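Local atomic coordinates of cytochrome C-type biogenesis protein ccmF (Thermus thermophilus, PDB entry 6ZMQ), a protein that binds heme b as a membrane-bound cytochrome c heme lyase of cytochrome c maturation, and probably takes part in moving heme across the membrane. Residues A59-A64 and V144-Q149; L115-L120 and V150-V155. All blocks are in the same frame, centred on the assembly; numbering follows the deposited sequence.

In the fold
Contacts 1 and 2 lie about 11 Å apart, centre to centre, along helix 135-157, whose adjoining segments 144-149 and 150-155 touch different partners. Contact 1 sets it against the first turn of helix 61-81, whereas contact 2 pairs it with helix 110-129, the helix just before it in the chain. Both are buried, though Leu-60 in contact 1 is partly exposed. Contact 1 is the smaller: one phenylalanine meets small aliphatic groups and a glutamine lies beside it. Contact 2 is more aromatic, with a tryptophan and two phenylalanines around a glycine. In both segments of helix 135-157, other residues touch the chains of one phosphatidylethanolamine.

Contact 1. Residues A59-A64 and V144-Q149; sequences ALVFPA and VLFGIQ. With PTY (phosphatidylethanolamine), chain E.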
loop_
_atom_site.group_PDB
_atom_site.type_symbol
_atom_site.label_atom_id
_atom_site.label_comp_id
_atom_site.label_asym_id
_atom_site.label_seq_id
_atom_site.Cartn_x
_atom_site.Cartn_y
_atom_site.Cartn_z
ATOM N N ALA A 59 0.714 0.570 32.076
ATOM C CA ALA A 59 0.505 1.926 32.553
ATOM C C ALA A 59 1.170 2.953 31.652
ATOM O O ALA A 59 0.727 4.104 31.620
ATOM C CB ALA A 59 1.004 2.074 33.992
ATOM N N LEU A 60 2.224 2.572 30.930
ATOM C CA LEU A 60 2.966 3.547 30.131
ATOM C C LEU A 60 2.538 3.639 28.661
ATOM O O LEU A 60 3.190 4.357 27.896
ATOM C CB LEU A 60 4.464 3.263 30.196
ATOM C CG LEU A 60 5.108 3.279 31.578
ATOM C CD1 LEU A 60 6.219 2.294 31.564
ATOM C CD2 LEU A 60 5.639 4.667 31.921
ATOM N N VAL A 61 1.470 2.956 28.244
ATOM C CA VAL A 61 1.037 3.048 26.846
ATOM C C VAL A 61 0.390 4.400 26.561
ATOM O O VAL A 61 0.610 4.999 25.503
ATOM C CB VAL A 61 0.096 1.884 26.481
ATOM C CG1 VAL A 61 0.892 0.625 26.161
ATOM C CG2 VAL A 61 -0.861 1.617 27.603
ATOM N N PHE A 62 -0.440 4.882 27.487
ATOM C CA PHE A 62 -1.052 6.204 27.354
ATOM C C PHE A 62 -0.047 7.367 27.441
ATOM O O PHE A 62 -0.131 8.267 26.584
ATOM C CB PHE A 62 -2.211 6.298 28.364
ATOM C CG PHE A 62 -3.277 7.295 28.007
ATOM C CD1 PHE A 62 -4.068 7.123 26.876
ATOM C CD2 PHE A 62 -3.516 8.389 28.839
ATOM C CE1 PHE A 62 -5.062 8.037 26.566
ATOM C CE2 PHE A 62 -4.499 9.312 28.537
ATOM C CZ PHE A 62 -5.278 9.135 27.397
ATOM N N PRO A 63 0.928 7.418 28.386
ATOM C CA PRO A 63 1.898 8.537 28.334
ATOM C C PRO A 63 2.852 8.542 27.141
ATOM O O PRO A 63 3.240 9.633 26.692
ATOM C CB PRO A 63 2.668 8.377 29.650
ATOM C CG PRO A 63 1.709 7.800 30.564
ATOM C CD PRO A 63 1.051 6.764 29.714
ATOM N N ALA A 64 3.236 7.370 26.617
ATOM C CA ALA A 64 4.124 7.297 25.453
ATOM C C ALA A 64 3.458 7.868 24.209
ATOM O O ALA A 64 4.073 8.656 23.469
ATOM C CB ALA A 64 4.534 5.847 25.193
ATOM N N VAL A 144 7.734 -6.282 22.510
ATOM C CA VAL A 144 8.147 -6.065 21.118
ATOM C C VAL A 144 7.562 -4.752 20.555
ATOM O O VAL A 144 8.242 -4.035 19.799
ATOM C CB VAL A 144 7.806 -7.301 20.258
ATOM C CG1 VAL A 144 6.402 -7.685 20.450
ATOM C CG2 VAL A 144 8.120 -7.106 18.762
ATOM N N LEU A 145 6.332 -4.374 20.954
ATOM C CA LEU A 145 5.756 -3.123 20.447
ATOM C C LEU A 145 6.442 -1.888 21.043
ATOM O O LEU A 145 6.707 -0.910 20.323
ATOM C CB LEU A 145 4.244 -3.100 20.689
ATOM C CG LEU A 145 3.334 -4.039 19.884
ATOM C CD1 LEU A 145 1.882 -3.698 20.155
ATOM C CD2 LEU A 145 3.639 -3.895 18.402
ATOM N N PHE A 146 6.801 -1.940 22.336
ATOM C CA PHE A 146 7.615 -0.891 22.936
ATOM C C PHE A 146 9.026 -0.875 22.356
ATOM O O PHE A 146 9.650 0.183 22.314
ATOM C CB PHE A 146 7.698 -1.063 24.455
ATOM C CG PHE A 146 6.533 -0.464 25.213
ATOM C CD1 PHE A 146 6.263 0.884 25.122
ATOM C CD2 PHE A 146 5.781 -1.222 26.103
ATOM C CE1 PHE A 146 5.225 1.454 25.834
ATOM C CE2 PHE A 146 4.736 -0.667 26.820
ATOM C CZ PHE A 146 4.463 0.683 26.690
ATOM N N GLY A 147 9.530 -2.024 21.892
ATOM C CA GLY A 147 10.797 -2.043 21.170
ATOM C C GLY A 147 10.754 -1.304 19.845
ATOM O O GLY A 147 11.707 -0.610 19.480
ATOM N N ILE A 148 9.657 -1.480 19.093
ATOM C CA ILE A 148 9.488 -0.776 17.813
ATOM C C ILE A 148 9.401 0.731 18.046
ATOM O O ILE A 148 10.020 1.533 17.327
ATOM C CB ILE A 148 8.246 -1.299 17.066
ATOM C CG1 ILE A 148 8.422 -2.756 16.644
ATOM C CG2 ILE A 148 7.964 -0.489 15.809
ATOM C CD1 ILE A 148 7.126 -3.386 16.169
ATOM N N GLN A 149 8.646 1.124 19.081
ATOM C CA GLN A 149 8.556 2.532 19.477
ATOM C C GLN A 149 9.911 3.084 19.908
ATOM O O GLN A 149 10.248 4.234 19.593
ATOM C CB GLN A 149 7.559 2.697 20.625
ATOM C CG GLN A 149 6.120 2.347 20.325
ATOM C CD GLN A 149 5.218 2.628 21.513
ATOM O OE1 GLN A 149 4.107 2.134 21.582
ATOM N NE2 GLN A 149 5.710 3.417 22.460
HETATM C C1 PTY E . 26.354 5.266 12.828
HETATM C C2 PTY E . 31.599 7.149 8.336
HETATM C C3 PTY E . 30.321 6.360 8.052
HETATM O O4 PTY E . 25.415 6.288 12.996
HETATM C C5 PTY E . 26.212 4.751 10.354
HETATM C C6 PTY E . 25.927 4.234 11.777
HETATM O O7 PTY E . 24.573 3.847 11.940
HETATM C C8 PTY E . 24.351 2.641 12.652
HETATM O O10 PTY E . 25.269 2.077 13.144
HETATM C C11 PTY E . 22.944 2.030 12.804
HETATM C C12 PTY E . 22.911 0.826 13.771
HETATM C C13 PTY E . 21.730 -0.133 13.509
HETATM C C14 PTY E . 21.018 -0.610 14.786
HETATM C C15 PTY E . 19.520 -0.866 14.551
HETATM C C16 PTY E . 18.939 -1.965 15.458
HETATM C C17 PTY E . 17.787 -1.411 16.314
HETATM C C18 PTY E . 16.740 -2.472 16.686
HETATM C C19 PTY E . 15.749 -1.910 17.714
HETATM C C20 PTY E . 14.925 -3.036 18.353
HETATM C C21 PTY E . 14.383 -2.610 19.723
HETATM C C22 PTY E . 14.469 -3.763 20.731
HETATM C C23 PTY E . 13.273 -4.711 20.581
HETATM C C24 PTY E . 13.291 -5.777 21.685
HETATM C C25 PTY E . 12.001 -6.603 21.699
HETATM C C26 PTY E . 12.318 -8.076 21.432
HETATM C C27 PTY E . 11.410 -8.984 22.261
HETATM C C28 PTY E . 11.398 -10.368 21.618
HETATM C C29 PTY E . 11.028 -11.440 22.637
HETATM C C30 PTY E . 25.478 6.863 14.272
HETATM C C31 PTY E . 24.787 6.169 15.447
HETATM O O30 PTY E . 26.079 7.872 14.447
HETATM C C32 PTY E . 23.337 5.861 15.070
HETATM C C33 PTY E . 22.674 4.942 16.099
HETATM C C34 PTY E . 21.171 4.858 15.815
HETATM C C35 PTY E . 20.505 3.884 16.789
HETATM C C36 PTY E . 19.037 4.254 17.014
HETATM C C37 PTY E . 18.602 3.792 18.405
HETATM C C38 PTY E . 17.461 2.781 18.280
HETATM C C39 PTY E . 17.139 2.147 19.635
HETATM C C40 PTY E . 17.677 0.716 19.668
HETATM C C41 PTY E . 17.101 -0.065 20.851
HETATM C C42 PTY E . 18.028 0.063 22.059
HETATM C C43 PTY E . 17.789 -1.109 23.007
HETATM C C44 PTY E . 16.984 -0.610 24.202
HETATM P P1 PTY E . 28.732 5.572 9.981
HETATM O O11 PTY E . 29.320 6.730 8.962
HETATM O O12 PTY E . 28.958 4.211 9.369
HETATM O O13 PTY E . 29.518 5.650 11.266
HETATM O O14 PTY E . 27.130 5.819 10.323
HETATM N N1 PTY E . 32.685 6.223 8.603
#
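The ring of Phe-146 overlaps the start of helix 61-81, with its far end set against Val-61 and the backbone of Leu-60. Phe-146 CZ lies 3.6 Å from Val-61 CG1, which approaches obliquely, and the two side chains cross at about a right angle. At the ring's edge, close to its plane, Leu-60 C is 4.0 Å from Phe-146 CZ, and Ala-64 CB comes within 4.5 Å of Phe-146 CE1. With CG anti to its carbonyl carbon (chi1 -84°), Phe-146 directs this long, flat group out from helix 135-157. Two predicted transmembrane helices meet here, running in roughly the same direction, since Val-61 faces Phe-146 and Ala-64 faces Gln-149; a large side chain suits the span, the CA atoms of Val-61 and Phe-146 being 8.6 Å apart. Cutting Phe-146 back to an alanine is likely to open a gap beside Val-61 CG1 and deprive Leu-60 and Ala-64 of an apolar neighbour. The small Ala-64 makes room for the extended Gln-149, whose NE2 is 3.8 Å from Ala-64 CB. The buried amide is weakly hydrogen-bonded to Ser-35 and Thr-125 on two other helices. On another side of helix 135-157, a CB on Gly-147 would run into C23 of the phosphatidylethanolamine.

Contact 2. Residues L115-L120 and V150-V155; sequences LLWGLL and VFFFGV. With PTY (phosphatidylethanolamine), chain E.
Trp-117 swings its CG anti to the backbone N (chi1 -161°), while Phe-152 holds its CG anti to the carbonyl carbon (chi1 -81°), and the two rings are thereby brought together. They join the halves of an antiparallel helical hairpin in the membrane, helices 110-129 and 135-157 being consecutive in the chain, with the axes of the two segments 9.5 Å apart at their closest. Phe-152 CZ stands over one face of the indole, off-centre toward its rim and 3.4 Å from Trp-117 CE2. The Phe-152 ring is tilted by 42° against the five-membered ring of Trp-117, an oblique approach. Gly-118 suits the place between the helices: its CA comes to 5.7 Å from the CA of Phe-152, and a CB here would crowd Phe-153 CE2 and come close to Phe-152 CB. Phe-152 CD2 is 4.1 Å from Gly-118 CA, and Phe-153 CE2 is 4.0 Å from Gly-118 O. Leu-115 adds a branched aliphatic end, suited to filling in beside a ring, its CD1 lying 4.3 Å from Phe-153 CE1. Trp-117 also stacks with Tyr-194 of helix 185-213. Away from the hairpin interface, Phe-151 CD1 rests 3.7 Å from C17 of the phosphatidylethanolamine.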
loop_
_atom_site.group_PDB
_atom_site.type_symbol
_atom_site.label_atom_id
_atom_site.label_comp_id
_atom_site.label_asym_id
_atom_site.label_seq_id
_atom_site.Cartn_x
_atom_site.Cartn_y
_atom_site.Cartn_z
ATOM N N LEU A 115 8.280 10.890 12.652
ATOM C CA LEU A 115 7.457 11.313 13.791
ATOM C C LEU A 115 5.997 10.864 13.631
ATOM O O LEU A 115 5.396 10.347 14.580
ATOM C CB LEU A 115 7.546 12.830 13.992
ATOM C CG LEU A 115 6.730 13.514 15.112
ATOM C CD1 LEU A 115 6.746 12.743 16.443
ATOM C CD2 LEU A 115 7.192 14.947 15.339
ATOM N N LEU A 116 5.419 11.036 12.439
ATOM C CA LEU A 116 4.044 10.576 12.204
ATOM C C LEU A 116 3.962 9.047 12.241
ATOM O O LEU A 116 2.964 8.474 12.698
ATOM C CB LEU A 116 3.532 11.142 10.869
ATOM C CG LEU A 116 2.096 10.999 10.325
ATOM C CD1 LEU A 116 1.823 9.707 9.539
ATOM C CD2 LEU A 116 1.082 11.129 11.471
ATOM N N TRP A 117 5.035 8.389 11.799
ATOM C CA TRP A 117 5.164 6.936 11.821
ATOM C C TRP A 117 5.183 6.399 13.249
ATOM O O TRP A 117 4.455 5.451 13.581
ATOM C CB TRP A 117 6.456 6.586 11.088
ATOM C CG TRP A 117 6.580 5.220 10.611
ATOM C CD1 TRP A 117 5.744 4.187 10.872
ATOM C CD2 TRP A 117 7.614 4.702 9.768
ATOM N NE1 TRP A 117 6.185 3.063 10.247
ATOM C CE2 TRP A 117 7.330 3.346 9.557
ATOM C CE3 TRP A 117 8.748 5.256 9.166
ATOM C CZ2 TRP A 117 8.142 2.523 8.794
ATOM C CZ3 TRP A 117 9.551 4.439 8.389
ATOM C CH2 TRP A 117 9.235 3.088 8.202
ATOM N N GLY A 118 6.032 6.983 14.101
ATOM C CA GLY A 118 6.067 6.602 15.501
ATOM C C GLY A 118 4.802 6.971 16.242
ATOM O O GLY A 118 4.416 6.280 17.184
ATOM N N LEU A 119 4.109 8.024 15.795
ATOM C CA LEU A 119 2.819 8.378 16.390
ATOM C C LEU A 119 1.743 7.345 16.084
ATOM O O LEU A 119 0.971 6.966 16.972
ATOM C CB LEU A 119 2.364 9.759 15.913
ATOM C CG LEU A 119 1.090 10.224 16.614
ATOM C CD1 LEU A 119 1.326 11.582 17.038
ATOM C CD2 LEU A 119 -0.169 10.228 15.729
ATOM N N LEU A 120 1.655 6.901 14.830
ATOM C CA LEU A 120 0.663 5.892 14.488
ATOM C C LEU A 120 1.018 4.536 15.087
ATOM O O LEU A 120 0.107 3.762 15.423
ATOM C CB LEU A 120 0.504 5.823 12.965
ATOM C CG LEU A 120 -0.062 7.090 12.309
ATOM C CD1 LEU A 120 -0.418 6.866 10.845
ATOM C CD2 LEU A 120 -1.265 7.649 13.079
ATOM N N VAL A 150 10.693 2.276 20.635
ATOM C CA VAL A 150 12.031 2.676 21.068
ATOM C C VAL A 150 12.960 2.843 19.872
ATOM O O VAL A 150 13.761 3.784 19.838
ATOM C CB VAL A 150 12.566 1.681 22.123
ATOM C CG1 VAL A 150 14.086 1.610 22.179
ATOM C CG2 VAL A 150 12.075 2.099 23.464
ATOM N N PHE A 151 12.816 1.993 18.840
ATOM C CA PHE A 151 13.607 2.185 17.619
ATOM C C PHE A 151 13.230 3.470 16.901
ATOM O O PHE A 151 14.113 4.203 16.453
ATOM C CB PHE A 151 13.478 1.032 16.624
ATOM C CG PHE A 151 14.252 1.292 15.338
ATOM C CD1 PHE A 151 15.636 1.433 15.367
ATOM C CD2 PHE A 151 13.595 1.491 14.132
ATOM C CE1 PHE A 151 16.354 1.696 14.204
ATOM C CE2 PHE A 151 14.304 1.756 12.964
ATOM C CZ PHE A 151 15.685 1.859 13.003
ATOM N N PHE A 152 11.924 3.757 16.783
ATOM C CA PHE A 152 11.487 4.961 16.068
ATOM C C PHE A 152 11.901 6.233 16.793
ATOM O O PHE A 152 12.387 7.179 16.168
ATOM C CB PHE A 152 9.972 4.962 15.860
ATOM C CG PHE A 152 9.534 4.140 14.702
ATOM C CD1 PHE A 152 10.238 4.177 13.507
ATOM C CD2 PHE A 152 8.407 3.342 14.799
ATOM C CE1 PHE A 152 9.836 3.413 12.436
ATOM C CE2 PHE A 152 7.997 2.577 13.729
ATOM C CZ PHE A 152 8.715 2.610 12.553
ATOM N N PHE A 153 11.787 6.250 18.115
ATOM C CA PHE A 153 12.127 7.479 18.815
ATOM C C PHE A 153 13.626 7.581 19.098
ATOM O O PHE A 153 14.151 8.693 19.192
ATOM C CB PHE A 153 11.265 7.605 20.067
ATOM C CG PHE A 153 9.856 8.046 19.755
ATOM C CD1 PHE A 153 9.572 9.387 19.555
ATOM C CD2 PHE A 153 8.836 7.119 19.581
ATOM C CE1 PHE A 153 8.289 9.803 19.236
ATOM C CE2 PHE A 153 7.545 7.527 19.263
ATOM C CZ PHE A 153 7.282 8.872 19.089
ATOM N N GLY A 154 14.338 6.452 19.187
ATOM C CA GLY A 154 15.792 6.495 19.147
ATOM C C GLY A 154 16.331 7.001 17.821
ATOM O O GLY A 154 17.163 7.911 17.790
ATOM N N VAL A 155 15.798 6.482 16.703
ATOM C CA VAL A 155 16.241 6.903 15.372
ATOM C C VAL A 155 15.715 8.302 15.048
ATOM O O VAL A 155 16.079 8.899 14.032
ATOM C CB VAL A 155 15.814 5.869 14.304
ATOM C CG1 VAL A 155 14.377 6.086 13.804
ATOM C CG2 VAL A 155 16.797 5.814 13.141
HETATM C C1 PTY E . 26.354 5.266 12.828
HETATM C C2 PTY E . 31.599 7.149 8.336
HETATM C C3 PTY E . 30.321 6.360 8.052
HETATM O O4 PTY E . 25.415 6.288 12.996
HETATM C C5 PTY E . 26.212 4.751 10.354
HETATM C C6 PTY E . 25.927 4.234 11.777
HETATM O O7 PTY E . 24.573 3.847 11.940
HETATM C C8 PTY E . 24.351 2.641 12.652
HETATM O O10 PTY E . 25.269 2.077 13.144
HETATM C C11 PTY E . 22.944 2.030 12.804
HETATM C C12 PTY E . 22.911 0.826 13.771
HETATM C C13 PTY E . 21.730 -0.133 13.509
HETATM C C14 PTY E . 21.018 -0.610 14.786
HETATM C C15 PTY E . 19.520 -0.866 14.551
HETATM C C16 PTY E . 18.939 -1.965 15.458
HETATM C C17 PTY E . 17.787 -1.411 16.314
HETATM C C18 PTY E . 16.740 -2.472 16.686
HETATM C C19 PTY E . 15.749 -1.910 17.714
HETATM C C20 PTY E . 14.925 -3.036 18.353
HETATM C C21 PTY E . 14.383 -2.610 19.723
HETATM C C22 PTY E . 14.469 -3.763 20.731
HETATM C C23 PTY E . 13.273 -4.711 20.581
HETATM C C24 PTY E . 13.291 -5.777 21.685
HETATM C C25 PTY E . 12.001 -6.603 21.699
HETATM C C26 PTY E . 12.318 -8.076 21.432
HETATM C C27 PTY E . 11.410 -8.984 22.261
HETATM C C28 PTY E . 11.398 -10.368 21.618
HETATM C C29 PTY E . 11.028 -11.440 22.637
HETATM C C30 PTY E . 25.478 6.863 14.272
HETATM C C31 PTY E . 24.787 6.169 15.447
HETATM O O30 PTY E . 26.079 7.872 14.447
HETATM C C32 PTY E . 23.337 5.861 15.070
HETATM C C33 PTY E . 22.674 4.942 16.099
HETATM C C34 PTY E . 21.171 4.858 15.815
HETATM C C35 PTY E . 20.505 3.884 16.789
HETATM C C36 PTY E . 19.037 4.254 17.014
HETATM C C37 PTY E . 18.602 3.792 18.405
HETATM C C38 PTY E . 17.461 2.781 18.280
HETATM C C39 PTY E . 17.139 2.147 19.635
HETATM C C40 PTY E . 17.677 0.716 19.668
HETATM C C41 PTY E . 17.101 -0.065 20.851
HETATM C C42 PTY E . 18.028 0.063 22.059
HETATM C C43 PTY E . 17.789 -1.109 23.007
HETATM C C44 PTY E . 16.984 -0.610 24.202
HETATM P P1 PTY E . 28.732 5.572 9.981
HETATM O O11 PTY E . 29.320 6.730 8.962
HETATM O O12 PTY E . 28.958 4.211 9.369
HETATM O O13 PTY E . 29.518 5.650 11.266
HETATM O O14 PTY E . 27.130 5.819 10.323
HETATM N N1 PTY E . 32.685 6.223 8.603
#